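Local coordinates for protein omega-class glutathione S-transferase (Bombyx mori, PDB 3WD6) that binds glutathione and, as an omega-class glutathione transferase, probably catalyses glutathione-dependent transfer and dehydroascorbate reduction, at residues A[14-19]-A[244-249]. Sequence-based numbering, arbitrary orientation.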
loop_
_atom_site.group_PDB
_atom_site.type_symbol
_atom_site.label_atom_id
_atom_site.label_comp_id
_atom_site.label_asym_id
_atom_site.label_seq_id
_atom_site.Cartn_x
_atom_site.Cartn_y
_atom_site.Cartn_z
ATOM N N THR A 14 -16.329 -0.837 5.570
ATOM C CA THR A 14 -17.473 0.063 5.692
ATOM C C THR A 14 -17.666 0.772 4.347
ATOM O O THR A 14 -16.717 0.897 3.581
ATOM C CB THR A 14 -17.268 1.098 6.839
ATOM O OG1 THR A 14 -16.081 1.868 6.599
ATOM C CG2 THR A 14 -17.125 0.385 8.191
ATOM N N LYS A 15 -18.887 1.226 4.058
ATOM C CA LYS A 15 -19.191 1.836 2.754
ATOM C C LYS A 15 -18.245 2.998 2.428
ATOM O O LYS A 15 -17.857 3.758 3.320
ATOM C CB LYS A 15 -20.652 2.298 2.690
ATOM C CG LYS A 15 -21.050 2.956 1.360
ATOM C CD LYS A 15 -21.517 4.408 1.585
ATOM C CE LYS A 15 -22.880 4.710 0.936
ATOM N NZ LYS A 15 -22.751 5.578 -0.280
ATOM N N HIS A 16 -17.835 3.104 1.166
ATOM C CA HIS A 16 -17.065 4.252 0.719
ATOM C C HIS A 16 -18.001 5.452 0.596
ATOM O O HIS A 16 -19.032 5.376 -0.065
ATOM C CB HIS A 16 -16.390 3.967 -0.620
ATOM C CG HIS A 16 -15.269 2.980 -0.530
ATOM N ND1 HIS A 16 -15.460 1.670 -0.145
ATOM C CD2 HIS A 16 -13.943 3.111 -0.778
ATOM C CE1 HIS A 16 -14.299 1.036 -0.163
ATOM N NE2 HIS A 16 -13.364 1.887 -0.543
ATOM N N LEU A 17 -17.640 6.560 1.229
ATOM C CA LEU A 17 -18.534 7.706 1.316
ATOM C C LEU A 17 -18.388 8.580 0.077
ATOM O O LEU A 17 -17.278 8.750 -0.443
ATOM C CB LEU A 17 -18.257 8.509 2.595
ATOM C CG LEU A 17 -18.329 7.684 3.883
ATOM C CD1 LEU A 17 -18.164 8.574 5.105
ATOM C CD2 LEU A 17 -19.636 6.887 3.966
ATOM N N ARG A 18 -19.511 9.108 -0.409
ATOM C CA ARG A 18 -19.529 9.935 -1.617
ATOM C C ARG A 18 -20.055 11.325 -1.289
ATOM O O ARG A 18 -20.569 11.557 -0.197
ATOM C CB ARG A 18 -20.422 9.298 -2.680
ATOM C CG ARG A 18 -20.224 7.790 -2.845
ATOM C CD ARG A 18 -21.416 7.127 -3.554
ATOM N NE ARG A 18 -21.758 7.799 -4.813
ATOM C CZ ARG A 18 -22.306 7.190 -5.864
ATOM N NH1 ARG A 18 -22.567 5.882 -5.810
ATOM N NH2 ARG A 18 -22.582 7.881 -6.974
ATOM N N LYS A 19 -19.923 12.245 -2.239
ATOM C CA LYS A 19 -20.569 13.556 -2.133
ATOM C C LYS A 19 -22.029 13.403 -1.669
ATOM O O LYS A 19 -22.815 12.645 -2.282
ATOM C CB LYS A 19 -20.502 14.300 -3.475
ATOM C CG LYS A 19 -21.285 15.599 -3.508
ATOM C CD LYS A 19 -20.554 16.684 -4.293
ATOM C CE LYS A 19 -21.128 18.058 -3.957
ATOM N NZ LYS A 19 -21.273 18.267 -2.475
ATOM N N PRO A 244 -15.743 2.498 -11.074
ATOM C CA PRO A 244 -15.287 1.510 -10.089
ATOM C C PRO A 244 -16.419 1.075 -9.176
ATOM O O PRO A 244 -17.291 1.884 -8.841
ATOM C CB PRO A 244 -14.223 2.274 -9.293
ATOM C CG PRO A 244 -13.721 3.347 -10.263
ATOM C CD PRO A 244 -14.959 3.747 -11.034
ATOM N N ASN A 245 -16.421 -0.204 -8.816
ATOM C CA ASN A 245 -17.267 -0.693 -7.741
ATOM C C ASN A 245 -16.386 -0.839 -6.488
ATOM O O ASN A 245 -15.512 -1.716 -6.409
ATOM C CB ASN A 245 -17.928 -2.015 -8.135
ATOM C CG ASN A 245 -18.864 -2.547 -7.063
ATOM O OD1 ASN A 245 -19.026 -1.941 -5.992
ATOM N ND2 ASN A 245 -19.485 -3.692 -7.339
ATOM N N TYR A 246 -16.593 0.058 -5.531
ATOM C CA TYR A 246 -15.824 0.052 -4.290
ATOM C C TYR A 246 -16.401 -0.899 -3.240
ATOM O O TYR A 246 -15.867 -0.986 -2.147
ATOM C CB TYR A 246 -15.769 1.462 -3.695
ATOM C CG TYR A 246 -15.036 2.492 -4.537
ATOM C CD1 TYR A 246 -13.696 2.327 -4.869
ATOM C CD2 TYR A 246 -15.673 3.652 -4.966
ATOM C CE1 TYR A 246 -13.019 3.278 -5.634
ATOM C CE2 TYR A 246 -15.008 4.611 -5.718
ATOM C CZ TYR A 246 -13.683 4.423 -6.051
ATOM O OH TYR A 246 -13.008 5.373 -6.799
ATOM N N GLU A 247 -17.478 -1.611 -3.555
ATOM C CA GLU A 247 -18.145 -2.416 -2.532
ATOM C C GLU A 247 -18.057 -3.929 -2.754
ATOM O O GLU A 247 -18.737 -4.714 -2.072
ATOM C CB GLU A 247 -19.612 -1.984 -2.378
ATOM C CG GLU A 247 -19.794 -0.496 -2.081
ATOM C CD GLU A 247 -18.979 -0.034 -0.887
ATOM O OE1 GLU A 247 -19.082 -0.664 0.192
ATOM O OE2 GLU A 247 -18.232 0.957 -1.028
ATOM N N LEU A 248 -17.218 -4.349 -3.693
ATOM C CA LEU A 248 -17.041 -5.783 -3.921
ATOM C C LEU A 248 -16.864 -6.589 -2.622
ATOM O O LEU A 248 -17.319 -7.718 -2.525
ATOM C CB LEU A 248 -15.894 -6.040 -4.898
ATOM C CG LEU A 248 -16.204 -5.490 -6.298
ATOM C CD1 LEU A 248 -14.979 -5.562 -7.218
ATOM C CD2 LEU A 248 -17.400 -6.224 -6.899
ATOM N N LEU A 249 -16.234 -6.009 -1.607
ATOM C CA LEU A 249 -16.035 -6.741 -0.350
ATOM C C LEU A 249 -17.115 -6.523 0.707
ATOM O O LEU A 249 -16.935 -6.915 1.873
ATOM C CB LEU A 249 -14.676 -6.392 0.259
ATOM C CG LEU A 249 -13.512 -7.074 -0.443
ATOM C CD1 LEU A 249 -12.217 -6.518 0.096
ATOM C CD2 LEU A 249 -13.602 -8.596 -0.268
HETATM O O HOH W 1 -16.465 -0.912 1.549
#
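The CB methylene of Y246 sits over the centre of one face of the H16 imidazole, a CH-pi contact 3.6 Å from CB to the ring centroid. The two rings, nearly parallel at 15°, are slid so far apart that they hardly overlap; one face of the Y246 ring is met by CB of P244, offset toward the rim. Here the short, weakly bonded strand 16-17, at one edge of the thioredoxin-like domain's mixed sheet, meets the C-terminal tail after helix 228-240. Tyrosine suits its place: its methylene covers the imidazole, its OH bonds weakly to L62 N, and its side chain lies about 6 Å from the bound glutathione.

An imidazole suits position 16 because NE2 accepts from R36 N while ND1 donates to E247 OE2, which is tilted from the ring plane. OE2 also accepts a nearly straight bond (170°) from H16 N at 3.1 Å. The ND1 bond is more bent, 3.0 Å from ND1 to OE2, and the two donors arrive from opposite faces of the carboxylate plane. With CG beside the backbone N (chi1 -70°), the ring folds back so that both donors meet one oxygen. Replacing H16 by alanine would probably leave R36 N without this acceptor and a gap beneath CB of Y246. E247 OE1 takes a bond from N250 ND2 and one from a water, which donates to T14 O at 2.7 Å and to OE1 at 3.0 Å.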